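Local structure of inositol-1-monophosphatase SuhB (Mycobacterium tuberculosis, 2Q74) at residues S173-T179 and L201-R207; C166-L172 and A268-E274; A225-V231 and G261-A267. The protein probably catalyses the magnesium-dependent dephosphorylation of inositol 1-phosphate to free myo-inositol, and forms a homodimer induced by magnesium. All blocks are in the same frame, centred on the assembly; numbering follows the deposited sequence.

Contact 1: residues S173-T179 and L201-R207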
ATOM      1  N   SER A 173       6.380   0.349 -20.417  1.00 72.17           N
ATOM      2  CA  SER A 173       5.474  -0.805 -20.236  1.00 71.84           C
ATOM      3  C   SER A 173       5.977  -1.764 -19.186  1.00 71.39           C
ATOM      4  O   SER A 173       5.291  -2.716 -18.832  1.00 71.39           O
ATOM      5  CB  SER A 173       5.335  -1.587 -21.538  1.00 71.91           C
ATOM      6  OG  SER A 173       6.566  -2.181 -21.885  1.00 72.18           O
ATOM      7  N   MET A 174       7.189  -1.514 -18.709  1.00 71.06           N
ATOM      8  CA  MET A 174       7.812  -2.308 -17.666  1.00 70.94           C
ATOM      9  C   MET A 174       7.838  -1.566 -16.323  1.00 69.37           C
ATOM     10  O   MET A 174       8.362  -2.078 -15.337  1.00 69.00           O
ATOM     11  CB  MET A 174       9.240  -2.633 -18.097  1.00 71.66           C
ATOM     12  CG  MET A 174       9.314  -3.617 -19.240  1.00 74.30           C
ATOM     13  SD  MET A 174       9.068  -5.309 -18.650  1.00 79.88           S
ATOM     14  CE  MET A 174       7.268  -5.560 -18.696  1.00 79.88           C
ATOM     15  N   ALA A 175       7.272  -0.362 -16.295  1.00 67.56           N
ATOM     16  CA  ALA A 175       7.380   0.507 -15.143  1.00 66.11           C
ATOM     17  C   ALA A 175       6.186   0.321 -14.192  1.00 64.92           C
ATOM     18  O   ALA A 175       5.043   0.191 -14.636  1.00 64.65           O
ATOM     19  CB  ALA A 175       7.494   1.939 -15.596  1.00 65.75           C
ATOM     20  N   LEU A 176       6.472   0.289 -12.889  1.00 63.20           N
ATOM     21  CA  LEU A 176       5.428   0.285 -11.873  1.00 62.23           C
ATOM     22  C   LEU A 176       5.191   1.724 -11.409  1.00 61.66           C
ATOM     23  O   LEU A 176       6.092   2.376 -10.853  1.00 61.42           O
ATOM     24  CB  LEU A 176       5.846  -0.597 -10.700  1.00 62.01           C
ATOM     25  CG  LEU A 176       4.903  -0.815  -9.557  1.00 60.33           C
ATOM     26  CD1 LEU A 176       3.656  -1.515 -10.036  1.00 60.43           C
ATOM     27  CD2 LEU A 176       5.647  -1.638  -8.526  1.00 60.28           C
ATOM     28  N   LEU A 177       3.975   2.207 -11.646  1.00 60.89           N
ATOM     29  CA  LEU A 177       3.650   3.595 -11.434  1.00 60.80           C
ATOM     30  C   LEU A 177       2.754   3.766 -10.211  1.00 61.81           C
ATOM     31  O   LEU A 177       1.727   3.105 -10.089  1.00 61.47           O
ATOM     32  CB  LEU A 177       2.933   4.133 -12.657  1.00 60.28           C
ATOM     33  CG  LEU A 177       2.479   5.582 -12.605  1.00 59.48           C
ATOM     34  CD1 LEU A 177       3.666   6.551 -12.734  1.00 60.41           C
ATOM     35  CD2 LEU A 177       1.478   5.798 -13.698  1.00 58.13           C
ATOM     36  N   GLY A 178       3.131   4.696  -9.337  1.00 62.94           N
ATOM     37  CA  GLY A 178       2.285   5.096  -8.230  1.00 63.86           C
ATOM     38  C   GLY A 178       1.526   6.371  -8.550  1.00 65.47           C
ATOM     39  O   GLY A 178       2.024   7.268  -9.232  1.00 65.86           O
ATOM     40  N   THR A 179       0.303   6.468  -8.072  1.00 67.77           N
ATOM     41  CA  THR A 179      -0.452   7.715  -8.207  1.00 69.49           C
ATOM     42  C   THR A 179      -1.273   8.015  -6.994  1.00 70.85           C
ATOM     43  O   THR A 179      -1.430   7.183  -6.118  1.00 71.19           O
ATOM     44  CB  THR A 179      -1.399   7.698  -9.416  1.00 69.53           C
ATOM     45  OG1 THR A 179      -2.155   6.481  -9.435  1.00 68.84           O
ATOM     46  CG2 THR A 179      -0.597   7.791 -10.663  1.00 70.28           C
ATOM     47  N   LEU A 201      -0.216   1.575 -20.826  1.00 69.88           N
ATOM     48  CA  LEU A 201       1.153   1.870 -21.243  1.00 69.77           C
ATOM     49  C   LEU A 201       2.185   1.461 -20.204  1.00 70.01           C
ATOM     50  O   LEU A 201       3.387   1.608 -20.470  1.00 69.83           O
ATOM     51  CB  LEU A 201       1.320   3.361 -21.494  1.00 69.54           C
ATOM     52  CG  LEU A 201       0.474   3.946 -22.614  1.00 69.04           C
ATOM     53  CD1 LEU A 201       0.618   5.451 -22.591  1.00 68.75           C
ATOM     54  CD2 LEU A 201       0.897   3.378 -23.955  1.00 68.16           C
ATOM     55  N   VAL A 202       1.730   0.994 -19.029  1.00 69.88           N
ATOM     56  CA  VAL A 202       2.638   0.664 -17.922  1.00 69.90           C
ATOM     57  C   VAL A 202       2.394  -0.714 -17.338  1.00 70.12           C
ATOM     58  O   VAL A 202       1.304  -1.274 -17.455  1.00 70.06           O
ATOM     59  CB  VAL A 202       2.551   1.686 -16.758  1.00 70.11           C
ATOM     60  CG1 VAL A 202       3.040   3.065 -17.202  1.00 69.62           C
ATOM     61  CG2 VAL A 202       1.124   1.738 -16.165  1.00 69.45           C
ATOM     62  N   ARG A 203       3.432  -1.236 -16.691  1.00 70.17           N
ATOM     63  CA  ARG A 203       3.409  -2.561 -16.067  1.00 70.00           C
ATOM     64  C   ARG A 203       2.216  -2.758 -15.164  1.00 68.84           C
ATOM     65  O   ARG A 203       1.462  -3.690 -15.378  1.00 69.49           O
ATOM     66  CB  ARG A 203       4.674  -2.735 -15.257  1.00 70.65           C
ATOM     67  CG  ARG A 203       4.946  -4.102 -14.684  1.00 72.84           C
ATOM     68  CD  ARG A 203       6.244  -3.971 -13.871  1.00 76.62           C
ATOM     69  NE  ARG A 203       6.766  -5.233 -13.396  1.00 77.76           N
ATOM     70  CZ  ARG A 203       7.476  -6.081 -14.122  1.00 79.50           C
ATOM     71  NH1 ARG A 203       7.741  -5.841 -15.399  1.00 80.32           N
ATOM     72  NH2 ARG A 203       7.886  -7.212 -13.555  1.00 81.57           N
ATOM     73  N   ASP A 204       2.061  -1.903 -14.149  1.00 67.46           N
ATOM     74  CA  ASP A 204       0.929  -1.941 -13.200  1.00 66.11           C
ATOM     75  C   ASP A 204       0.880  -0.590 -12.460  1.00 65.15           C
ATOM     76  O   ASP A 204       1.736   0.269 -12.642  1.00 65.33           O
ATOM     77  CB  ASP A 204       1.066  -3.101 -12.206  1.00 65.92           C
ATOM     78  CG  ASP A 204      -0.304  -3.562 -11.603  1.00 66.96           C
ATOM     79  OD1 ASP A 204      -1.309  -2.838 -11.728  1.00 65.70           O
ATOM     80  OD2 ASP A 204      -0.379  -4.654 -10.973  1.00 68.02           O
ATOM     81  N   VAL A 205      -0.142  -0.387 -11.653  1.00 64.19           N
ATOM     82  CA  VAL A 205      -0.334   0.873 -10.943  1.00 63.51           C
ATOM     83  C   VAL A 205      -0.458   0.589  -9.450  1.00 62.93           C
ATOM     84  O   VAL A 205      -0.985  -0.443  -9.064  1.00 62.80           O
ATOM     85  CB  VAL A 205      -1.611   1.617 -11.494  1.00 63.57           C
ATOM     86  CG1 VAL A 205      -1.874   2.922 -10.781  1.00 63.09           C
ATOM     87  CG2 VAL A 205      -1.463   1.870 -12.971  1.00 62.52           C
ATOM     88  N   ARG A 206       0.040   1.505  -8.633  1.00 62.61           N
ATOM     89  CA  ARG A 206      -0.099   1.436  -7.186  1.00 62.83           C
ATOM     90  C   ARG A 206      -0.737   2.737  -6.658  1.00 63.78           C
ATOM     91  O   ARG A 206      -0.391   3.834  -7.121  1.00 63.08           O
ATOM     92  CB  ARG A 206       1.278   1.218  -6.530  1.00 62.18           C
ATOM     93  CG  ARG A 206       1.889  -0.208  -6.639  1.00 60.44           C
ATOM     94  CD  ARG A 206       1.015  -1.318  -5.970  1.00 59.08           C
ATOM     95  NE  ARG A 206       0.580  -2.298  -6.976  1.00 60.26           N
ATOM     96  CZ  ARG A 206       1.137  -3.493  -7.183  1.00 58.12           C
ATOM     97  NH1 ARG A 206       2.131  -3.915  -6.427  1.00 60.15           N
ATOM     98  NH2 ARG A 206       0.679  -4.289  -8.132  1.00 56.44           N
ATOM     99  N   ARG A 207      -1.674   2.608  -5.710  1.00 65.15           N
ATOM    100  CA  ARG A 207      -2.296   3.769  -5.067  1.00 65.46           C
ATOM    101  C   ARG A 207      -2.319   3.559  -3.575  1.00 64.16           C
ATOM    102  O   ARG A 207      -3.219   2.905  -3.028  1.00 64.97           O
ATOM    103  CB  ARG A 207      -3.694   3.996  -5.644  1.00 67.02           C
ATOM    104  CG  ARG A 207      -4.660   4.986  -4.910  1.00 71.16           C
ATOM    105  CD  ARG A 207      -4.326   6.440  -5.170  1.00 81.33           C
ATOM    106  NE  ARG A 207      -4.960   7.158  -6.309  1.00 85.36           N
ATOM    107  CZ  ARG A 207      -5.494   6.652  -7.433  1.00 88.23           C
ATOM    108  NH1 ARG A 207      -5.594   5.349  -7.682  1.00 89.43           N
ATOM    109  NH2 ARG A 207      -5.970   7.498  -8.342  1.00 88.87           N
TER
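Leu177 O accepts Arg206 N at 2.7 Å, the donor tilted out of the carbonyl plane, and the CA-H of Val205 points at the same oxygen. An almost straight bond (N-H...O 179°) runs from Leu177 N to Asp204 O, and Thr179 N reaches Arg206 O at 2.9 Å. Strands 176-179 and 204-206 thereby pair in parallel, as the two strands of a beta-alpha-beta unit whose connecting helix 188-198 covers Leu177 and Thr179. On the other face, Leu176 holds CG anti to its own N (chi1 -177°), which, with chi2, brings CD1 alongside Asp204 CB at 3.7 Å and over the centre of the Arg206 guanidinium. Arg206, a probable substrate-binding residue, folds back along its own strand: NH2 forms a salt bridge with Asp204 OD2 (3.1 Å), its hydrogen bond weak, while NE hydrogen-bonds Val205 O from above the carbonyl plane. Asp204 OD1 takes Val205 N at 2.7 Å, which helps fix the carboxylate. Arg203 lies extended across Met174, its NH1 edge 3.6 Å from Met174 SD, and Tyr114 of the second subunit packs on Leu176 and Arg203. Thr179 OG1 sits over one face of the Arg207 guanidinium, which also makes a cation-pi contact with Phe181.

Contact 2: residues C166-L172 and A268-E274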
ATOM      1  N   CYS A 166      17.351   4.735  -7.654  1.00 72.39           N
ATOM      2  CA  CYS A 166      16.145   4.337  -8.350  1.00 72.56           C
ATOM      3  C   CYS A 166      16.494   3.268  -9.363  1.00 71.42           C
ATOM      4  O   CYS A 166      17.654   2.970  -9.578  1.00 71.26           O
ATOM      5  CB  CYS A 166      15.485   5.537  -9.013  1.00 72.84           C
ATOM      6  SG  CYS A 166      16.628   6.417 -10.045  1.00 75.61           S
ATOM      7  N   THR A 167      15.478   2.678  -9.966  1.00 70.66           N
ATOM      8  CA  THR A 167      15.665   1.537 -10.830  1.00 70.17           C
ATOM      9  C   THR A 167      16.240   1.975 -12.166  1.00 70.41           C
ATOM     10  O   THR A 167      16.344   3.157 -12.433  1.00 70.84           O
ATOM     11  CB  THR A 167      14.325   0.821 -11.065  1.00 69.91           C
ATOM     12  OG1 THR A 167      13.444   1.705 -11.757  1.00 69.59           O
ATOM     13  CG2 THR A 167      13.686   0.417  -9.760  1.00 68.54           C
ATOM     14  N   GLY A 168      16.585   1.017 -13.016  1.00 70.92           N
ATOM     15  CA  GLY A 168      17.088   1.309 -14.364  1.00 71.34           C
ATOM     16  C   GLY A 168      16.152   0.858 -15.482  1.00 71.81           C
ATOM     17  O   GLY A 168      16.625   0.469 -16.537  1.00 72.24           O
ATOM     18  N   VAL A 169      14.838   0.893 -15.256  1.00 72.32           N
ATOM     19  CA  VAL A 169      13.852   0.559 -16.292  1.00 72.78           C
ATOM     20  C   VAL A 169      14.004   1.426 -17.526  1.00 74.05           C
ATOM     21  O   VAL A 169      14.235   2.627 -17.394  1.00 74.00           O
ATOM     22  CB  VAL A 169      12.363   0.789 -15.838  1.00 72.39           C
ATOM     23  CG1 VAL A 169      11.596  -0.514 -15.817  1.00 71.46           C
ATOM     24  CG2 VAL A 169      12.282   1.595 -14.542  1.00 70.83           C
ATOM     25  N   ASP A 170      13.803   0.820 -18.700  1.00 75.75           N
ATOM     26  CA  ASP A 170      13.857   1.524 -20.015  1.00 77.18           C
ATOM     27  C   ASP A 170      12.484   1.641 -20.655  1.00 77.51           C
ATOM     28  O   ASP A 170      12.146   2.687 -21.197  1.00 77.90           O
ATOM     29  CB  ASP A 170      14.750   0.774 -20.999  1.00 77.24           C
ATOM     30  CG  ASP A 170      16.155   0.674 -20.518  1.00 79.20           C
ATOM     31  OD1 ASP A 170      16.551   1.532 -19.698  1.00 80.85           O
ATOM     32  OD2 ASP A 170      16.859  -0.273 -20.947  1.00 81.97           O
ATOM     33  N   GLU A 171      11.713   0.556 -20.619  1.00 77.57           N
ATOM     34  CA  GLU A 171      10.422   0.537 -21.257  1.00 77.72           C
ATOM     35  C   GLU A 171       9.343   0.914 -20.257  1.00 76.17           C
ATOM     36  O   GLU A 171       9.151   0.237 -19.246  1.00 76.12           O
ATOM     37  CB  GLU A 171      10.130  -0.841 -21.867  1.00 78.73           C
ATOM     38  CG  GLU A 171      11.052  -1.233 -23.027  1.00 81.53           C
ATOM     39  CD  GLU A 171      11.920  -2.447 -22.709  1.00 85.49           C
ATOM     40  OE1 GLU A 171      12.846  -2.337 -21.865  1.00 88.03           O
ATOM     41  OE2 GLU A 171      11.671  -3.516 -23.307  1.00 87.23           O
ATOM     42  N   LEU A 172       8.628   1.990 -20.563  1.00 74.28           N
ATOM     43  CA  LEU A 172       7.497   2.430 -19.755  1.00 73.06           C
ATOM     44  C   LEU A 172       6.461   1.341 -19.535  1.00 72.49           C
ATOM     45  O   LEU A 172       5.752   1.410 -18.576  1.00 72.76           O
ATOM     46  CB  LEU A 172       6.825   3.658 -20.391  1.00 72.88           C
ATOM     47  CG  LEU A 172       5.733   4.379 -19.582  1.00 72.57           C
ATOM     48  CD1 LEU A 172       6.289   4.973 -18.269  1.00 69.35           C
ATOM     49  CD2 LEU A 172       5.073   5.462 -20.471  1.00 71.13           C
ATOM     50  N   ALA A 268      12.260   7.009 -12.719  1.00 66.72           N
ATOM     51  CA  ALA A 268      13.575   6.545 -13.082  1.00 67.16           C
ATOM     52  C   ALA A 268      13.951   7.205 -14.422  1.00 67.84           C
ATOM     53  O   ALA A 268      13.106   7.361 -15.299  1.00 67.68           O
ATOM     54  CB  ALA A 268      13.606   5.054 -13.181  1.00 66.90           C
ATOM     55  N   PRO A 269      15.222   7.599 -14.578  1.00 68.73           N
ATOM     56  CA  PRO A 269      15.665   8.436 -15.707  1.00 69.21           C
ATOM     57  C   PRO A 269      15.459   7.799 -17.077  1.00 69.58           C
ATOM     58  O   PRO A 269      15.160   8.502 -18.058  1.00 69.27           O
ATOM     59  CB  PRO A 269      17.156   8.616 -15.430  1.00 69.13           C
ATOM     60  CG  PRO A 269      17.519   7.463 -14.565  1.00 69.23           C
ATOM     61  CD  PRO A 269      16.346   7.267 -13.686  1.00 68.79           C
ATOM     62  N   GLY A 270      15.615   6.477 -17.132  1.00 70.07           N
ATOM     63  CA  GLY A 270      15.481   5.746 -18.379  1.00 70.54           C
ATOM     64  C   GLY A 270      14.081   5.778 -18.948  1.00 70.76           C
ATOM     65  O   GLY A 270      13.871   5.378 -20.096  1.00 71.35           O
ATOM     66  N   ILE A 271      13.131   6.286 -18.163  1.00 70.69           N
ATOM     67  CA  ILE A 271      11.719   6.193 -18.502  1.00 70.66           C
ATOM     68  C   ILE A 271      10.954   7.514 -18.359  1.00 70.41           C
ATOM     69  O   ILE A 271       9.774   7.598 -18.681  1.00 70.04           O
ATOM     70  CB  ILE A 271      11.096   5.057 -17.649  1.00 71.10           C
ATOM     71  CG1 ILE A 271      10.344   4.090 -18.556  1.00 72.14           C
ATOM     72  CG2 ILE A 271      10.265   5.582 -16.443  1.00 69.94           C
ATOM     73  CD1 ILE A 271      10.363   2.673 -18.005  1.00 74.46           C
ATOM     74  N   ALA A 272      11.652   8.555 -17.930  1.00 70.49           N
ATOM     75  CA  ALA A 272      11.039   9.844 -17.657  1.00 71.05           C
ATOM     76  C   ALA A 272      10.427  10.500 -18.887  1.00 71.82           C
ATOM     77  O   ALA A 272       9.261  10.883 -18.845  1.00 72.34           O
ATOM     78  CB  ALA A 272      12.045  10.775 -17.028  1.00 70.74           C
ATOM     79  N   ASP A 273      11.203  10.622 -19.975  1.00 72.24           N
ATOM     80  CA  ASP A 273      10.709  11.222 -21.207  1.00 72.41           C
ATOM     81  C   ASP A 273       9.492  10.487 -21.712  1.00 71.70           C
ATOM     82  O   ASP A 273       8.458  11.094 -21.965  1.00 71.47           O
ATOM     83  CB  ASP A 273      11.780  11.199 -22.300  1.00 73.09           C
ATOM     84  CG  ASP A 273      13.004  11.998 -21.934  1.00 74.85           C
ATOM     85  OD1 ASP A 273      12.876  12.921 -21.103  1.00 77.36           O
ATOM     86  OD2 ASP A 273      14.093  11.712 -22.483  1.00 77.01           O
ATOM     87  N   GLU A 274       9.617   9.171 -21.854  1.00 71.09           N
ATOM     88  CA  GLU A 274       8.518   8.375 -22.358  1.00 71.03           C
ATOM     89  C   GLU A 274       7.241   8.569 -21.518  1.00 71.47           C
ATOM     90  O   GLU A 274       6.138   8.553 -22.061  1.00 71.45           O
ATOM     91  CB  GLU A 274       8.919   6.903 -22.440  1.00 70.68           C
ATOM     92  CG  GLU A 274       7.825   6.001 -23.026  1.00 70.51           C
ATOM     93  CD  GLU A 274       8.288   4.560 -23.257  1.00 70.91           C
ATOM     94  OE1 GLU A 274       9.401   4.215 -22.784  1.00 70.96           O
ATOM     95  OE2 GLU A 274       7.531   3.771 -23.885  1.00 69.67           O
TER
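Leu172 N donates a weak but fairly straight hydrogen bond to Glu274 OE1 (3.2 Å, N-H...O 163°), the one hydrogen bond between the two segments. Glu274 is stretched out, with CG anti to its backbone N (chi1 -177°), which carries the extended chain to the loop, its carboxylate lying beside Leu172 CB; its CG lies 3.7 Å from Leu172 CB, and Leu172 CD2 rests against Glu274 CG at 3.8 Å. Most of the rest is van der Waals packing. Ile271 CD1 meets Val169 CB at 3.5 Å and lies against the backbone of Glu171 and Leu172, the side chain crossing that of Leu172 at about a right angle. Ala268 CB meets Thr167 OG1 and Val169 CG2 on one side, 3.9 Å from the latter, and Cys166 SG touches Pro269 CD (3.7 Å). Gly270 adds a CA-H...O contact to Val169 O.

One shell further out, a turn closed by Ile271 N to Ala268 O (3.1 Å) sets Ile271 at the N-cap position, and the first turn of the helix then carries Glu274 round to the loop. Asp224 positions the other end, where OD1 binds Thr167 OG1 and the backbone pairs with Ala268. Asp273 forms a salt bridge with Arg249 of strand 249-252. The contact joins the loop between strands 160-163 and 176-181 to the turn that links strand 262-267 to helix 272-280, with Val202 and Ala175, in the loops leading into strands 204-206 and 176-181, packed against Leu172 and Ile271.

Contact 3: residues A225-V231 and G261-A267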
ATOM      1  N   ALA A 225       8.097   4.917 -11.053  1.00 60.72           N
ATOM      2  CA  ALA A 225       7.672   6.310 -11.203  1.00 60.85           C
ATOM      3  C   ALA A 225       6.507   6.661 -10.341  1.00 61.24           C
ATOM      4  O   ALA A 225       5.775   5.788  -9.801  1.00 62.08           O
ATOM      5  CB  ALA A 225       7.304   6.607 -12.623  1.00 61.04           C
ATOM      6  N   TYR A 226       6.282   7.962 -10.252  1.00 61.07           N
ATOM      7  CA  TYR A 226       5.159   8.468  -9.480  1.00 60.95           C
ATOM      8  C   TYR A 226       4.605   9.704 -10.135  1.00 62.12           C
ATOM      9  O   TYR A 226       5.356  10.552 -10.564  1.00 61.22           O
ATOM     10  CB  TYR A 226       5.617   8.786  -8.058  1.00 59.45           C
ATOM     11  CG  TYR A 226       4.675   9.646  -7.265  1.00 56.81           C
ATOM     12  CD1 TYR A 226       3.399   9.178  -6.917  1.00 56.48           C
ATOM     13  CD2 TYR A 226       5.054  10.922  -6.844  1.00 54.15           C
ATOM     14  CE1 TYR A 226       2.503   9.970  -6.149  1.00 55.34           C
ATOM     15  CE2 TYR A 226       4.184  11.730  -6.097  1.00 55.19           C
ATOM     16  CZ  TYR A 226       2.901  11.233  -5.739  1.00 55.66           C
ATOM     17  OH  TYR A 226       2.061  12.018  -5.011  1.00 54.18           O
ATOM     18  N   TYR A 227       3.280   9.790 -10.190  1.00 64.28           N
ATOM     19  CA  TYR A 227       2.588  10.946 -10.775  1.00 65.94           C
ATOM     20  C   TYR A 227       1.353  11.320  -9.941  1.00 66.95           C
ATOM     21  O   TYR A 227       0.456  10.496  -9.712  1.00 66.53           O
ATOM     22  CB  TYR A 227       2.155  10.652 -12.220  1.00 66.99           C
ATOM     23  CG  TYR A 227       1.065  11.573 -12.710  1.00 67.64           C
ATOM     24  CD1 TYR A 227       1.334  12.908 -12.945  1.00 70.11           C
ATOM     25  CD2 TYR A 227      -0.235  11.131 -12.888  1.00 68.78           C
ATOM     26  CE1 TYR A 227       0.345  13.800 -13.376  1.00 70.98           C
ATOM     27  CE2 TYR A 227      -1.247  12.005 -13.310  1.00 70.42           C
ATOM     28  CZ  TYR A 227      -0.940  13.360 -13.565  1.00 71.00           C
ATOM     29  OH  TYR A 227      -1.875  14.303 -13.998  1.00 70.00           O
ATOM     30  N   GLU A 228       1.315  12.580  -9.514  1.00 68.45           N
ATOM     31  CA  GLU A 228       0.138  13.128  -8.871  1.00 69.74           C
ATOM     32  C   GLU A 228      -0.114  14.591  -9.232  1.00 70.79           C
ATOM     33  O   GLU A 228       0.801  15.408  -9.269  1.00 70.74           O
ATOM     34  CB  GLU A 228       0.221  12.979  -7.353  1.00 69.99           C
ATOM     35  CG  GLU A 228      -1.136  13.155  -6.681  1.00 70.11           C
ATOM     36  CD  GLU A 228      -1.123  12.849  -5.226  1.00 70.60           C
ATOM     37  OE1 GLU A 228      -0.394  11.927  -4.805  1.00 71.20           O
ATOM     38  OE2 GLU A 228      -1.857  13.544  -4.490  1.00 72.72           O
ATOM     39  N   HIS A 229      -1.386  14.893  -9.463  1.00 72.34           N
ATOM     40  CA  HIS A 229      -1.850  16.228  -9.792  1.00 73.69           C
ATOM     41  C   HIS A 229      -2.524  16.881  -8.583  1.00 73.69           C
ATOM     42  O   HIS A 229      -3.645  16.523  -8.231  1.00 73.85           O
ATOM     43  CB  HIS A 229      -2.847  16.138 -10.944  1.00 74.56           C
ATOM     44  CG  HIS A 229      -3.211  17.461 -11.526  1.00 76.95           C
ATOM     45  ND1 HIS A 229      -2.398  18.123 -12.421  1.00 79.07           N
ATOM     46  CD2 HIS A 229      -4.300  18.246 -11.348  1.00 79.20           C
ATOM     47  CE1 HIS A 229      -2.972  19.264 -12.766  1.00 79.58           C
ATOM     48  NE2 HIS A 229      -4.127  19.359 -12.131  1.00 79.77           N
ATOM     49  N   GLY A 230      -1.833  17.828  -7.950  1.00 73.58           N
ATOM     50  CA  GLY A 230      -2.399  18.597  -6.841  1.00 73.69           C
ATOM     51  C   GLY A 230      -1.855  18.220  -5.475  1.00 73.79           C
ATOM     52  O   GLY A 230      -2.610  17.869  -4.572  1.00 73.96           O
ATOM     53  N   VAL A 231      -0.544  18.330  -5.314  1.00 73.79           N
ATOM     54  CA  VAL A 231       0.116  17.940  -4.083  1.00 73.88           C
ATOM     55  C   VAL A 231       0.621  19.186  -3.374  1.00 73.77           C
ATOM     56  O   VAL A 231       1.347  19.985  -3.955  1.00 74.20           O
ATOM     57  CB  VAL A 231       1.307  16.994  -4.377  1.00 74.02           C
ATOM     58  CG1 VAL A 231       2.008  16.582  -3.080  1.00 73.85           C
ATOM     59  CG2 VAL A 231       0.839  15.772  -5.151  1.00 74.19           C
ATOM     60  N   GLY A 261      -2.124  23.555  -5.019  1.00 83.20           N
ATOM     61  CA  GLY A 261      -1.109  22.487  -4.985  1.00 82.17           C
ATOM     62  C   GLY A 261      -0.162  22.472  -6.182  1.00 80.72           C
ATOM     63  O   GLY A 261      -0.148  23.406  -6.987  1.00 81.11           O
ATOM     64  N   LEU A 262       0.637  21.413  -6.293  1.00 78.84           N
ATOM     65  CA  LEU A 262       1.583  21.248  -7.396  1.00 77.28           C
ATOM     66  C   LEU A 262       1.335  19.973  -8.196  1.00 76.19           C
ATOM     67  O   LEU A 262       0.659  19.055  -7.744  1.00 75.72           O
ATOM     68  CB  LEU A 262       3.024  21.218  -6.880  1.00 77.02           C
ATOM     69  CG  LEU A 262       3.500  22.400  -6.037  1.00 76.75           C
ATOM     70  CD1 LEU A 262       4.964  22.238  -5.717  1.00 76.38           C
ATOM     71  CD2 LEU A 262       3.278  23.723  -6.732  1.00 76.36           C
ATOM     72  N   VAL A 263       1.893  19.945  -9.404  1.00 75.08           N
ATOM     73  CA  VAL A 263       1.913  18.752 -10.224  1.00 74.00           C
ATOM     74  C   VAL A 263       3.290  18.149 -10.081  1.00 72.65           C
ATOM     75  O   VAL A 263       4.288  18.817 -10.340  1.00 72.70           O
ATOM     76  CB  VAL A 263       1.648  19.069 -11.685  1.00 74.21           C
ATOM     77  CG1 VAL A 263       1.783  17.813 -12.537  1.00 74.35           C
ATOM     78  CG2 VAL A 263       0.272  19.681 -11.832  1.00 74.29           C
ATOM     79  N   VAL A 264       3.332  16.886  -9.661  1.00 70.92           N
ATOM     80  CA  VAL A 264       4.579  16.200  -9.378  1.00 69.55           C
ATOM     81  C   VAL A 264       4.729  15.016 -10.296  1.00 68.62           C
ATOM     82  O   VAL A 264       3.795  14.184 -10.404  1.00 68.20           O
ATOM     83  CB  VAL A 264       4.617  15.664  -7.928  1.00 69.76           C
ATOM     84  CG1 VAL A 264       5.992  15.056  -7.618  1.00 68.78           C
ATOM     85  CG2 VAL A 264       4.256  16.762  -6.933  1.00 69.18           C
ATOM     86  N   VAL A 265       5.885  14.952 -10.961  1.00 67.41           N
ATOM     87  CA  VAL A 265       6.294  13.765 -11.701  1.00 66.98           C
ATOM     88  C   VAL A 265       7.686  13.350 -11.234  1.00 66.72           C
ATOM     89  O   VAL A 265       8.599  14.166 -11.156  1.00 66.94           O
ATOM     90  CB  VAL A 265       6.257  13.980 -13.209  1.00 67.11           C
ATOM     91  CG1 VAL A 265       6.646  12.694 -13.928  1.00 66.81           C
ATOM     92  CG2 VAL A 265       4.873  14.424 -13.642  1.00 66.95           C
ATOM     93  N   ALA A 266       7.826  12.086 -10.859  1.00 66.47           N
ATOM     94  CA  ALA A 266       9.104  11.537 -10.432  1.00 66.15           C
ATOM     95  C   ALA A 266       9.276  10.163 -11.065  1.00 65.90           C
ATOM     96  O   ALA A 266       8.415   9.320 -10.939  1.00 66.36           O
ATOM     97  CB  ALA A 266       9.157  11.448  -8.932  1.00 66.16           C
ATOM     98  N   ALA A 267      10.379   9.939 -11.761  1.00 65.77           N
ATOM     99  CA  ALA A 267      10.544   8.701 -12.509  1.00 66.01           C
ATOM    100  C   ALA A 267      12.005   8.310 -12.626  1.00 66.46           C
ATOM    101  O   ALA A 267      12.890   9.174 -12.646  1.00 66.85           O
ATOM    102  CB  ALA A 267       9.948   8.867 -13.901  1.00 65.57           C
TER
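Tyr226 and Tyr227 both place CG anti to the backbone N (chi1 164° and 161°), and because they alternate along the strand their rings go to opposite faces of the sheet, where each touches valine side chains of strand 262-267. Tyr226 brings CE2 obliquely to Val264 CG1 at 4.1 Å. Tyr227 instead presents its ring edge to Val265 CG2, 3.9 Å from CD1, and to Val263 CG1, while its OH bonds to Gly284 O. Between them the backbones are antiparallel. Tyr226 and Ala266 form one hydrogen-bonded pair, Ala266 N meeting Tyr226 O at 2.9 Å in the carbonyl plane; Glu228 and Val264 form the next, with Val264 N to Glu228 O at 3.0 Å. A G1 beta bulge follows: Gly230 N and Val231 N both donate to Leu262 O, each at 2.8 Å, Val231 along a lone pair and Gly230 from above the carbonyl plane. The positive phi of Gly230 (106°) allows this, and past it Val231 turns CB onto Val264 CG2 at 3.9 Å.

On the Tyr226 face, which helix 211-220 covers, the phenol donates to Glu228 OE1, so a buried carboxylate has a partner within its own strand. The other contacts between side chains are almost wholly apolar, which leaves the backbone to supply the polar bonding and is consistent with a buried core pair whose bulge delivers the chain beside Asp235, a probable magnesium ligand.

Contacts 1 and 3 belong to one five-stranded sheet, linked where Gly178 of strand 176-181 bonds through its backbone to Ala225 and Tyr227; contact 2 lies at the end of that sheet, partly at the surface. Contact 3 is buried in the middle, antiparallel and chiefly apolar. Contact 1, also largely buried, is parallel and lies at one edge of the sheet within the chain, where arginines and an aspartate face the second subunit. Contact 2 has no strand pairing and relies on loop packing with a single weak bond. It encloses the other two along the chain: Leu172 runs straight into 173-179, and Ala267 into 268-274, so it is continuous with both strand pairs.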